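Long-range contacts in SIR4-interacting protein SIF2 (Saccharomyces cerevisiae, PDB 1R5M), which antagonizes telomeric silencing in yeast and serves as a WD-repeat transcription corepressor subunit of the Set3C histone deacetylase complex: residues Gly227-Tyr232 and Gly248-Leu253; Ile244-Pro249 and Asp268-Ile273; Leu261-Ser266 and Val293-Val298; Tyr286-Ser291 and Arg313-Lys318. All coordinates share one frame; numbering follows the deposited sequence.

Contact 1 (Gly227-Tyr232 and Gly248-Leu253); sequences GAIFVY and GPISVL
Ile-229 and Ile-250 meet between two neighbouring blades of a WD40 beta-propeller. Strand 229-233 belongs to the fourth repeat, and strand 250-256 opens the sheet of the fifth. The two isoleucines cross at about a right angle, CG1 of Ile-229 lying 4.0 Å from CD1 of Ile-250. Ile-229 carries CG1 beside its backbone N (chi1 -64°), which points that branch at the other blade, and the nearly extended second torsion (163°) carries CD1 onward. There it passes Leu-253, the two side chains running in opposite directions, with Ile-229 CD1 3.9 Å from Leu-253 CD2. CG1 of Ile-229 thus meets Ile-250, and CD1 reaches on to Leu-253 while still bordering Ile-250 CD1; the unbranched arm of an isoleucine suits a place that must span two partners.

Around this apolar core the same strands make polar links of their own. Leu-253 N is held by the carboxylate of Asp-211, while Ile-229 bonds through its backbone to Leu-243 of its own blade. Strand 250-256 is also irregular against strand 261-266: Ser-251 and Val-252 both face Ala-265 in a classic beta bulge.

At one end the segments come together at two glycines, Gly-227 CA lying 4.8 Å from Gly-248 CA. Gly-227 has a left-handed backbone (phi 80°), and a beta carbon there would be jammed against both the preceding carbonyl and Gly-248. The methyl CD1 of Ile-250 reaches back to this corner and rests 3.5 Å from Gly-227 O, while Gly-227 CA lies 3.4 Å from Gly-248 O.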
loop_
_atom_site.group_PDB
_atom_site.type_symbol
_atom_site.label_atom_id
_atom_site.label_comp_id
_atom_site.label_asym_id
_atom_site.label_seq_id
_atom_site.Cartn_x
_atom_site.Cartn_y
_atom_site.Cartn_z
ATOM N N GLY A 227 -19.333 -2.174 6.373
ATOM C CA GLY A 227 -18.547 -0.955 6.275
ATOM C C GLY A 227 -18.011 -0.363 7.567
ATOM O O GLY A 227 -17.345 0.673 7.546
ATOM N N ALA A 228 -18.291 -1.001 8.696
ATOM C CA ALA A 228 -17.800 -0.488 9.964
ATOM C C ALA A 228 -16.307 -0.755 10.082
ATOM O O ALA A 228 -15.770 -1.634 9.409
ATOM C CB ALA A 228 -18.539 -1.155 11.124
ATOM N N ILE A 229 -15.640 0.032 10.920
ATOM C CA ILE A 229 -14.215 -0.148 11.182
ATOM C C ILE A 229 -14.128 -0.392 12.685
ATOM O O ILE A 229 -14.529 0.455 13.482
ATOM C CB ILE A 229 -13.397 1.111 10.819
ATOM C CG1 ILE A 229 -13.490 1.375 9.313
ATOM C CG2 ILE A 229 -11.934 0.921 11.236
ATOM C CD1 ILE A 229 -13.078 2.787 8.912
ATOM N N PHE A 230 -13.624 -1.561 13.068
ATOM C CA PHE A 230 -13.503 -1.921 14.479
ATOM C C PHE A 230 -12.153 -1.503 15.049
ATOM O O PHE A 230 -11.119 -1.667 14.400
ATOM C CB PHE A 230 -13.683 -3.435 14.647
ATOM C CG PHE A 230 -15.116 -3.901 14.575
ATOM C CD1 PHE A 230 -16.088 -3.151 13.916
ATOM C CD2 PHE A 230 -15.486 -5.113 15.150
ATOM C CE1 PHE A 230 -17.406 -3.602 13.833
ATOM C CE2 PHE A 230 -16.801 -5.573 15.071
ATOM C CZ PHE A 230 -17.763 -4.815 14.410
ATOM N N VAL A 231 -12.166 -0.963 16.265
ATOM C CA VAL A 231 -10.939 -0.528 16.925
ATOM C C VAL A 231 -10.618 -1.514 18.043
ATOM O O VAL A 231 -11.510 -1.919 18.792
ATOM C CB VAL A 231 -11.094 0.885 17.537
ATOM C CG1 VAL A 231 -9.743 1.395 18.020
ATOM C CG2 VAL A 231 -11.693 1.841 16.507
ATOM N N TYR A 232 -9.348 -1.897 18.147
ATOM C CA TYR A 232 -8.914 -2.846 19.167
ATOM C C TYR A 232 -7.656 -2.422 19.907
ATOM O O TYR A 232 -6.882 -1.589 19.439
ATOM C CB TYR A 232 -8.611 -4.215 18.556
ATOM C CG TYR A 232 -9.781 -4.936 17.947
ATOM C CD1 TYR A 232 -10.143 -4.723 16.618
ATOM C CD2 TYR A 232 -10.511 -5.860 18.691
ATOM C CE1 TYR A 232 -11.200 -5.419 16.041
ATOM C CE2 TYR A 232 -11.572 -6.560 18.125
ATOM C CZ TYR A 232 -11.909 -6.335 16.800
ATOM O OH TYR A 232 -12.948 -7.033 16.232
ATOM N N GLY A 248 -19.737 0.504 2.431
ATOM C CA GLY A 248 -19.165 -0.524 1.584
ATOM C C GLY A 248 -17.830 -0.995 2.127
ATOM O O GLY A 248 -17.329 -0.420 3.092
ATOM N N PRO A 249 -17.229 -2.038 1.531
ATOM C CA PRO A 249 -15.938 -2.563 1.986
ATOM C C PRO A 249 -14.871 -1.482 2.155
ATOM O O PRO A 249 -14.847 -0.492 1.418
ATOM C CB PRO A 249 -15.581 -3.571 0.900
ATOM C CG PRO A 249 -16.930 -4.111 0.516
ATOM C CD PRO A 249 -17.761 -2.852 0.422
ATOM N N ILE A 250 -13.992 -1.684 3.131
ATOM C CA ILE A 250 -12.921 -0.740 3.427
ATOM C C ILE A 250 -11.694 -1.075 2.583
ATOM O O ILE A 250 -11.107 -2.146 2.721
ATOM C CB ILE A 250 -12.558 -0.793 4.927
ATOM C CG1 ILE A 250 -13.809 -0.539 5.777
ATOM C CG2 ILE A 250 -11.484 0.234 5.240
ATOM C CD1 ILE A 250 -14.490 0.799 5.507
ATOM N N SER A 251 -11.310 -0.145 1.715
ATOM C CA SER A 251 -10.179 -0.348 0.812
ATOM C C SER A 251 -8.860 0.238 1.302
ATOM O O SER A 251 -7.789 -0.202 0.880
ATOM C CB SER A 251 -10.511 0.250 -0.558
ATOM O OG SER A 251 -10.814 1.631 -0.442
ATOM N N VAL A 252 -8.936 1.224 2.188
ATOM C CA VAL A 252 -7.734 1.878 2.694
ATOM C C VAL A 252 -7.879 2.315 4.143
ATOM O O VAL A 252 -8.920 2.826 4.542
ATOM C CB VAL A 252 -7.411 3.166 1.887
ATOM C CG1 VAL A 252 -6.107 3.785 2.385
ATOM C CG2 VAL A 252 -7.339 2.857 0.395
ATOM N N LEU A 253 -6.817 2.114 4.918
ATOM C CA LEU A 253 -6.764 2.550 6.310
ATOM C C LEU A 253 -5.346 3.073 6.520
ATOM O O LEU A 253 -4.378 2.313 6.464
ATOM C CB LEU A 253 -7.070 1.396 7.273
ATOM C CG LEU A 253 -8.545 0.981 7.317
ATOM C CD1 LEU A 253 -8.686 -0.297 8.115
ATOM C CD2 LEU A 253 -9.388 2.094 7.939
#

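Contact 2 (Ile244-Pro249 and Asp268-Ile273); sequences IGHHGP and DGTLRI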
loop_
_atom_site.group_PDB
_atom_site.type_symbol
_atom_site.label_atom_id
_atom_site.label_comp_id
_atom_site.label_asym_id
_atom_site.label_seq_id
_atom_site.Cartn_x
_atom_site.Cartn_y
_atom_site.Cartn_z
ATOM N N ILE A 244 -18.453 3.971 12.708
ATOM C CA ILE A 244 -19.560 3.741 11.787
ATOM C C ILE A 244 -19.765 4.903 10.825
ATOM O O ILE A 244 -19.802 6.061 11.237
ATOM C CB ILE A 244 -20.878 3.512 12.565
ATOM C CG1 ILE A 244 -20.700 2.378 13.580
ATOM C CG2 ILE A 244 -22.007 3.187 11.595
ATOM C CD1 ILE A 244 -20.329 1.044 12.964
ATOM N N GLY A 245 -19.903 4.583 9.544
ATOM C CA GLY A 245 -20.103 5.620 8.546
ATOM C C GLY A 245 -20.092 5.111 7.115
ATOM O O GLY A 245 -20.966 5.460 6.324
ATOM N N HIS A 246 -19.105 4.290 6.771
ATOM C CA HIS A 246 -19.017 3.755 5.414
ATOM C C HIS A 246 -20.142 2.775 5.091
ATOM O O HIS A 246 -20.670 2.108 5.984
ATOM C CB HIS A 246 -17.663 3.073 5.200
ATOM C CG HIS A 246 -16.527 4.031 5.033
ATOM N ND1 HIS A 246 -16.467 4.940 3.998
ATOM C CD2 HIS A 246 -15.394 4.208 5.755
ATOM C CE1 HIS A 246 -15.347 5.635 4.089
ATOM N NE2 HIS A 246 -14.677 5.209 5.146
ATOM N N HIS A 247 -20.500 2.695 3.812
ATOM C CA HIS A 247 -21.567 1.802 3.369
ATOM C C HIS A 247 -21.051 0.701 2.450
ATOM O O HIS A 247 -21.830 0.040 1.763
ATOM C CB HIS A 247 -22.654 2.590 2.631
ATOM C CG HIS A 247 -23.171 3.771 3.390
ATOM N ND1 HIS A 247 -22.425 4.913 3.585
ATOM C CD2 HIS A 247 -24.360 3.988 4.000
ATOM C CE1 HIS A 247 -23.134 5.784 4.283
ATOM N NE2 HIS A 247 -24.311 5.247 4.547
ATOM N N GLY A 248 -19.737 0.504 2.431
ATOM C CA GLY A 248 -19.165 -0.524 1.584
ATOM C C GLY A 248 -17.830 -0.995 2.127
ATOM O O GLY A 248 -17.329 -0.420 3.092
ATOM N N PRO A 249 -17.229 -2.038 1.531
ATOM C CA PRO A 249 -15.938 -2.563 1.986
ATOM C C PRO A 249 -14.871 -1.482 2.155
ATOM O O PRO A 249 -14.847 -0.492 1.418
ATOM C CB PRO A 249 -15.581 -3.571 0.900
ATOM C CG PRO A 249 -16.930 -4.111 0.516
ATOM C CD PRO A 249 -17.761 -2.852 0.422
ATOM N N ASP A 268 -17.559 2.469 -1.278
ATOM C CA ASP A 268 -18.705 3.371 -1.364
ATOM C C ASP A 268 -18.368 4.704 -2.020
ATOM O O ASP A 268 -19.223 5.585 -2.124
ATOM C CB ASP A 268 -19.371 3.588 0.016
ATOM C CG ASP A 268 -18.533 4.424 0.988
ATOM O OD1 ASP A 268 -17.540 5.059 0.579
ATOM O OD2 ASP A 268 -18.904 4.455 2.183
ATOM N N GLY A 269 -17.124 4.837 -2.473
ATOM C CA GLY A 269 -16.697 6.045 -3.155
ATOM C C GLY A 269 -16.367 7.250 -2.296
ATOM O O GLY A 269 -16.220 8.357 -2.815
ATOM N N THR A 270 -16.234 7.049 -0.990
ATOM C CA THR A 270 -15.924 8.166 -0.109
ATOM C C THR A 270 -14.694 7.937 0.748
ATOM O O THR A 270 -14.236 6.806 0.928
ATOM C CB THR A 270 -17.069 8.464 0.882
ATOM O OG1 THR A 270 -17.162 7.398 1.839
ATOM C CG2 THR A 270 -18.395 8.608 0.150
ATOM N N LEU A 271 -14.168 9.043 1.257
ATOM C CA LEU A 271 -13.048 9.021 2.181
ATOM C C LEU A 271 -13.618 9.559 3.476
ATOM O O LEU A 271 -14.477 10.441 3.461
ATOM C CB LEU A 271 -11.936 9.977 1.756
ATOM C CG LEU A 271 -11.158 9.729 0.475
ATOM C CD1 LEU A 271 -10.056 10.773 0.377
ATOM C CD2 LEU A 271 -10.574 8.324 0.479
ATOM N N ARG A 272 -13.162 9.021 4.595
ATOM C CA ARG A 272 -13.589 9.533 5.885
ATOM C C ARG A 272 -12.340 9.762 6.727
ATOM O O ARG A 272 -11.325 9.078 6.557
ATOM C CB ARG A 272 -14.562 8.567 6.574
ATOM C CG ARG A 272 -16.004 8.706 6.063
ATOM C CD ARG A 272 -16.955 7.725 6.743
ATOM N NE ARG A 272 -18.311 7.779 6.188
ATOM C CZ ARG A 272 -19.272 8.598 6.608
ATOM N NH1 ARG A 272 -19.048 9.450 7.598
ATOM N NH2 ARG A 272 -20.471 8.558 6.036
ATOM N N ILE A 273 -12.410 10.760 7.600
ATOM C CA ILE A 273 -11.308 11.106 8.496
ATOM C C ILE A 273 -11.867 10.892 9.895
ATOM O O ILE A 273 -12.933 11.417 10.224
ATOM C CB ILE A 273 -10.887 12.589 8.338
ATOM C CG1 ILE A 273 -10.487 12.882 6.885
ATOM C CG2 ILE A 273 -9.734 12.902 9.281
ATOM C CD1 ILE A 273 -9.286 12.099 6.386
#
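His-246 and Asp-268 form the core of the structural tetrad of a WD40 repeat. The histidine comes from the Gly-His pair in the loop before strand 250-256, and the aspartate from the tight turn before strand 271-274.

Hydrogen bonds come first. Asp-268 OD2 accepts two: one from His-246 ND1 (3.1 Å), which meets its syn side with the oxygen lying in the ring plane, and one from His-247 N (2.9 Å), which arrives on the anti side. The second bond is nearly straight, with an N-H...O angle of 167°. The other oxygen, OD1, takes the backbone N of Thr-270 in an Asx turn and the Thr-270 hydroxyl at 2.7 Å from OG1. With both oxygens used twice, the carboxylate has little freedom to rotate. A short acid suits this place because CG, set between the backbone N and carbonyl carbon (chi1 71°), can face the loop and the turn at once. On the far side of the imidazole, NE2 bonds to Ser-264 OG, so the ring is fixed at both nitrogens.

Stacking forms the second group. Arg-272 lays its extended chain over one face of the His-246 ring in a CH-pi contact, CD standing 3.7 Å from the ring centroid. The guanidinium stands almost perpendicular to the ring, and its NH1 bonds to Ser-281 OG.

Backbone packing is the third. Gly-245, lacking a side chain, lets the guanidinium lie flat against the main chain, with Arg-272 NE 3.3 Å from Gly-245 C.

Contact 3 (Leu261-Ser266 and Val293-Val298); sequences LLLSAS and VSASWV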
loop_
_atom_site.group_PDB
_atom_site.type_symbol
_atom_site.label_atom_id
_atom_site.label_comp_id
_atom_site.label_asym_id
_atom_site.label_seq_id
_atom_site.Cartn_x
_atom_site.Cartn_y
_atom_site.Cartn_z
ATOM N N LEU A 261 -4.970 11.310 13.286
ATOM C CA LEU A 261 -6.216 11.057 12.579
ATOM C C LEU A 261 -6.089 9.840 11.680
ATOM O O LEU A 261 -5.019 9.562 11.141
ATOM C CB LEU A 261 -6.604 12.264 11.723
ATOM C CG LEU A 261 -6.875 13.581 12.456
ATOM C CD1 LEU A 261 -7.145 14.677 11.436
ATOM C CD2 LEU A 261 -8.066 13.421 13.394
ATOM N N LEU A 262 -7.194 9.121 11.530
ATOM C CA LEU A 262 -7.244 7.943 10.679
ATOM C C LEU A 262 -7.961 8.286 9.385
ATOM O O LEU A 262 -9.044 8.871 9.405
ATOM C CB LEU A 262 -8.009 6.812 11.371
ATOM C CG LEU A 262 -8.264 5.570 10.507
ATOM C CD1 LEU A 262 -6.946 4.844 10.248
ATOM C CD2 LEU A 262 -9.253 4.650 11.207
ATOM N N LEU A 263 -7.344 7.933 8.262
ATOM C CA LEU A 263 -7.938 8.149 6.950
ATOM C C LEU A 263 -8.451 6.796 6.477
ATOM O O LEU A 263 -7.730 5.799 6.546
ATOM C CB LEU A 263 -6.887 8.660 5.956
ATOM C CG LEU A 263 -7.214 8.476 4.468
ATOM C CD1 LEU A 263 -8.367 9.386 4.060
ATOM C CD2 LEU A 263 -5.977 8.796 3.642
ATOM N N SER A 264 -9.702 6.745 6.028
ATOM C CA SER A 264 -10.249 5.500 5.505
ATOM C C SER A 264 -10.855 5.762 4.130
ATOM O O SER A 264 -11.299 6.872 3.839
ATOM C CB SER A 264 -11.321 4.930 6.448
ATOM O OG SER A 264 -12.427 5.808 6.575
ATOM N N ALA A 265 -10.824 4.748 3.272
ATOM C CA ALA A 265 -11.415 4.852 1.940
ATOM C C ALA A 265 -12.289 3.621 1.792
ATOM O O ALA A 265 -12.010 2.576 2.390
ATOM C CB ALA A 265 -10.341 4.874 0.864
ATOM N N SER A 266 -13.341 3.732 0.992
ATOM C CA SER A 266 -14.263 2.619 0.827
ATOM C C SER A 266 -14.756 2.432 -0.599
ATOM O O SER A 266 -14.626 3.323 -1.442
ATOM C CB SER A 266 -15.464 2.834 1.753
ATOM O OG SER A 266 -16.515 1.926 1.475
ATOM N N VAL A 293 -9.405 3.166 -4.987
ATOM C CA VAL A 293 -8.399 2.114 -4.927
ATOM C C VAL A 293 -7.221 2.402 -4.005
ATOM O O VAL A 293 -6.637 1.478 -3.440
ATOM C CB VAL A 293 -7.870 1.778 -6.341
ATOM C CG1 VAL A 293 -9.024 1.317 -7.222
ATOM C CG2 VAL A 293 -7.188 2.989 -6.954
ATOM N N SER A 294 -6.876 3.677 -3.845
ATOM C CA SER A 294 -5.763 4.057 -2.980
ATOM C C SER A 294 -5.994 5.454 -2.421
ATOM O O SER A 294 -6.673 6.271 -3.040
ATOM C CB SER A 294 -4.439 4.067 -3.757
ATOM O OG SER A 294 -4.216 2.853 -4.456
ATOM N N ALA A 295 -5.426 5.721 -1.249
ATOM C CA ALA A 295 -5.525 7.032 -0.617
ATOM C C ALA A 295 -4.364 7.195 0.352
ATOM O O ALA A 295 -3.926 6.228 0.980
ATOM C CB ALA A 295 -6.854 7.178 0.121
ATOM N N SER A 296 -3.869 8.422 0.468
ATOM C CA SER A 296 -2.741 8.718 1.341
ATOM C C SER A 296 -2.849 10.092 1.968
ATOM O O SER A 296 -3.547 10.976 1.465
ATOM C CB SER A 296 -1.422 8.703 0.552
ATOM O OG SER A 296 -1.136 7.443 -0.017
ATOM N N TRP A 297 -2.132 10.266 3.068
ATOM C CA TRP A 297 -2.065 11.554 3.720
ATOM C C TRP A 297 -1.058 12.371 2.928
ATOM O O TRP A 297 -0.080 11.831 2.404
ATOM C CB TRP A 297 -1.552 11.420 5.158
ATOM C CG TRP A 297 -2.590 10.998 6.116
ATOM C CD1 TRP A 297 -2.824 9.734 6.576
ATOM C CD2 TRP A 297 -3.582 11.835 6.706
ATOM N NE1 TRP A 297 -3.908 9.734 7.420
ATOM C CE2 TRP A 297 -4.395 11.012 7.517
ATOM C CE3 TRP A 297 -3.867 13.204 6.629
ATOM C CZ2 TRP A 297 -5.477 11.514 8.245
ATOM C CZ3 TRP A 297 -4.944 13.706 7.354
ATOM C CH2 TRP A 297 -5.737 12.859 8.153
ATOM N N VAL A 298 -1.318 13.666 2.821
ATOM C CA VAL A 298 -0.408 14.585 2.150
ATOM C C VAL A 298 -0.167 15.601 3.254
ATOM O O VAL A 298 -0.921 16.562 3.418
ATOM C CB VAL A 298 -1.062 15.260 0.931
ATOM C CG1 VAL A 298 -0.094 16.257 0.313
ATOM C CG2 VAL A 298 -1.456 14.202 -0.098
#
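Two successive blades of the WD40 propeller pack face to face here: strand 261-266 is the second strand of one sheet, and strand 292-298 is the innermost strand of the next. Strand segments 261-266 and 293-298 run nearly antiparallel (164°), with a closest axis approach of 7.5 Å, and side chains rather than backbone bonds fill the space between them.

Trp-297 is the broadest piece. Its CG lies beside the backbone N, anti to the carbonyl carbon (chi1 -81°), which swings the indole toward the other strand, where Leu-261 meets it at about a right angle, CB lying 3.7 Å from CH2. Leu-263 comes over one face with CD2, while its CB sits 3.5 Å from NE1 of the indole. The same CD2 lies 4.0 Å from Ala-295 CB. Further along, Ala-265 and Ala-295 touch through their methyls, the two CB atoms 4.2 Å apart, and Leu-271 of the neighbouring strand packs on both.

Residue size follows position: alanines where the strands come closer, leucines and tryptophan where they stand wider apart. The interface is therefore essentially hydrophobic, and Trp-297 meets its one polar need by giving NE1-H to the carbonyl of Glu-254, a directional bond that fixes the indole against the preceding blade.

Contact 4 (Tyr286-Ser291 and Arg313-Lys318); sequences YGHSQS and RLWSLK
The His-288 ring carries the Arg-313 side chain over one face: CD stands 3.6 Å from the ring centroid, 16° off the normal, in a CH-pi contact. The chain is extended from CG to NE, so it slides along the imidazole in the opposite sense to the histidine. Its guanidinium is turned steeply to the ring (planes 72° apart), and one face of it is met by Gly-287 O and His-288 N, both offset toward its rim. The indole of Trp-315 presents its edge instead. Near its plane come His-288 CD2, 4.1 Å from CZ2, and Tyr-286 O, 3.3 Å from CH2. Gly-287 CA also sits at this edge, 4.1 Å from CH2; having no side chain, Gly-287 lets the main chain pass close to both the indole edge and the Arg-313 guanidinium. The ring of Phe-285 meets the indole, their planes about 20° apart.

These groups belong to the WD40 motif of the sixth repeat, with its Gly-His pair at 287-288 and its tryptophan on the third strand of the blade. His-288 NE2 and Trp-315 NE1 both bond to Ser-305 OG, and His-288 ND1 bonds to Asp-309 OD2, which completes the tetrad. Arg-313 NE bonds to Ser-311 OG, which steadies the end of the chain.

Both imidazole nitrogens are thus hydrogen-bonded, NE2 to Ser-305 and ND1 to Asp-309, while the methylenes of Arg-313 cover a face. The carbonyl of Tyr-286 at the indole rim is probably favourable too, since an aromatic C-H edge carries slight positive charge.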
loop_
_atom_site.group_PDB
_atom_site.type_symbol
_atom_site.label_atom_id
_atom_site.label_comp_id
_atom_site.label_asym_id
_atom_site.label_seq_id
_atom_site.Cartn_x
_atom_site.Cartn_y
_atom_site.Cartn_z
ATOM N N TYR A 286 -17.122 13.332 -0.462
ATOM C CA TYR A 286 -17.855 12.774 -1.596
ATOM C C TYR A 286 -17.293 13.379 -2.876
ATOM O O TYR A 286 -16.829 14.518 -2.883
ATOM C CB TYR A 286 -19.347 13.131 -1.534
ATOM C CG TYR A 286 -20.118 12.506 -0.397
ATOM C CD1 TYR A 286 -20.248 13.162 0.826
ATOM C CD2 TYR A 286 -20.717 11.256 -0.545
ATOM C CE1 TYR A 286 -20.961 12.590 1.878
ATOM C CE2 TYR A 286 -21.430 10.674 0.496
ATOM C CZ TYR A 286 -21.547 11.345 1.705
ATOM O OH TYR A 286 -22.246 10.765 2.738
ATOM N N GLY A 287 -17.353 12.620 -3.962
ATOM C CA GLY A 287 -16.854 13.123 -5.228
ATOM C C GLY A 287 -16.550 12.010 -6.205
ATOM O O GLY A 287 -16.959 12.063 -7.370
ATOM N N HIS A 288 -15.817 11.004 -5.744
ATOM C CA HIS A 288 -15.481 9.878 -6.601
ATOM C C HIS A 288 -16.765 9.167 -7.012
ATOM O O HIS A 288 -17.670 8.985 -6.199
ATOM C CB HIS A 288 -14.543 8.918 -5.870
ATOM C CG HIS A 288 -13.114 9.368 -5.858
ATOM N ND1 HIS A 288 -12.380 9.537 -7.014
ATOM C CD2 HIS A 288 -12.281 9.673 -4.835
ATOM C CE1 HIS A 288 -11.156 9.923 -6.702
ATOM N NE2 HIS A 288 -11.068 10.014 -5.387
ATOM N N SER A 289 -16.842 8.776 -8.281
ATOM C CA SER A 289 -18.028 8.106 -8.800
ATOM C C SER A 289 -17.904 6.589 -8.804
ATOM O O SER A 289 -18.852 5.880 -9.141
ATOM C CB SER A 289 -18.333 8.605 -10.213
ATOM O OG SER A 289 -17.246 8.361 -11.088
ATOM N N GLN A 290 -16.727 6.092 -8.436
ATOM C CA GLN A 290 -16.492 4.657 -8.377
ATOM C C GLN A 290 -15.588 4.361 -7.186
ATOM O O GLN A 290 -15.112 5.278 -6.518
ATOM C CB GLN A 290 -15.844 4.158 -9.670
ATOM C CG GLN A 290 -16.627 4.521 -10.927
ATOM C CD GLN A 290 -16.106 3.825 -12.170
ATOM O OE1 GLN A 290 -16.375 4.255 -13.292
ATOM N NE2 GLN A 290 -15.368 2.736 -11.978
ATOM N N SER A 291 -15.358 3.079 -6.929
ATOM C CA SER A 291 -14.528 2.649 -5.811
ATOM C C SER A 291 -13.172 3.338 -5.755
ATOM O O SER A 291 -12.530 3.568 -6.781
ATOM C CB SER A 291 -14.314 1.135 -5.874
ATOM O OG SER A 291 -15.550 0.448 -5.811
ATOM N N ARG A 313 -7.853 12.920 -6.704
ATOM C CA ARG A 313 -8.412 14.065 -6.006
ATOM C C ARG A 313 -7.660 14.406 -4.733
ATOM O O ARG A 313 -7.363 13.529 -3.920
ATOM C CB ARG A 313 -9.888 13.802 -5.691
ATOM C CG ARG A 313 -10.728 13.595 -6.947
ATOM C CD ARG A 313 -12.162 13.196 -6.646
ATOM N NE ARG A 313 -12.858 12.808 -7.871
ATOM C CZ ARG A 313 -13.832 13.510 -8.437
ATOM N NH1 ARG A 313 -14.242 14.646 -7.886
ATOM N NH2 ARG A 313 -14.389 13.082 -9.562
ATOM N N LEU A 314 -7.345 15.689 -4.582
ATOM C CA LEU A 314 -6.635 16.199 -3.410
ATOM C C LEU A 314 -7.669 16.950 -2.579
ATOM O O LEU A 314 -8.342 17.860 -3.080
ATOM C CB LEU A 314 -5.507 17.142 -3.839
ATOM C CG LEU A 314 -4.681 17.775 -2.717
ATOM C CD1 LEU A 314 -3.876 16.703 -1.992
ATOM C CD2 LEU A 314 -3.751 18.824 -3.308
ATOM N N TRP A 315 -7.786 16.570 -1.311
ATOM C CA TRP A 315 -8.777 17.155 -0.415
ATOM C C TRP A 315 -8.161 17.953 0.726
ATOM O O TRP A 315 -7.111 17.592 1.248
ATOM C CB TRP A 315 -9.649 16.042 0.178
ATOM C CG TRP A 315 -10.098 14.987 -0.811
ATOM C CD1 TRP A 315 -9.399 13.883 -1.216
ATOM C CD2 TRP A 315 -11.362 14.926 -1.477
ATOM N NE1 TRP A 315 -10.159 13.131 -2.089
ATOM C CE2 TRP A 315 -11.367 13.752 -2.264
ATOM C CE3 TRP A 315 -12.496 15.750 -1.484
ATOM C CZ2 TRP A 315 -12.464 13.381 -3.047
ATOM C CZ3 TRP A 315 -13.584 15.381 -2.263
ATOM C CH2 TRP A 315 -13.560 14.208 -3.033
ATOM N N SER A 316 -8.838 19.032 1.116
ATOM C CA SER A 316 -8.383 19.890 2.205
ATOM C C SER A 316 -9.206 19.670 3.471
ATOM O O SER A 316 -10.430 19.801 3.453
ATOM C CB SER A 316 -8.491 21.362 1.795
ATOM O OG SER A 316 -8.339 22.224 2.916
ATOM N N LEU A 317 -8.544 19.327 4.571
ATOM C CA LEU A 317 -9.256 19.140 5.831
ATOM C C LEU A 317 -9.596 20.502 6.437
ATOM O O LEU A 317 -10.660 20.677 7.025
ATOM C CB LEU A 317 -8.413 18.330 6.825
ATOM C CG LEU A 317 -8.518 16.805 6.714
ATOM C CD1 LEU A 317 -7.931 16.327 5.390
ATOM C CD2 LEU A 317 -7.786 16.167 7.884
ATOM N N LYS A 318 -8.696 21.469 6.273
ATOM C CA LYS A 318 -8.907 22.803 6.823
ATOM C C LYS A 318 -10.091 23.526 6.198
ATOM O O LYS A 318 -10.790 24.274 6.878
ATOM C CB LYS A 318 -7.638 23.648 6.664
ATOM C CG LYS A 318 -6.488 23.156 7.534
ATOM C CD LYS A 318 -5.165 23.805 7.174
ATOM C CE LYS A 318 -5.116 25.273 7.540
ATOM N NZ LYS A 318 -3.759 25.830 7.249
#

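In the fold
Followed from the N terminus, the contacts alternate between joining blades and bracing one repeat. Contact 1 ties the fourth repeat to the first strand of the fifth. Contact 2 opens on the loop just before that strand, shares Gly-248 and Pro-249 with contact 1, and closes a loop within the fifth repeat. Contact 3 begins before contact 2 has closed, so the two cross, and it links the fifth repeat to the sixth. Contact 4 crosses contact 3 in turn and closes a loop within the sixth repeat. Contact 1 closes before contacts 3 and 4 open, and contact 2 before contact 4. Overlapping loops thus lock three consecutive repeats together.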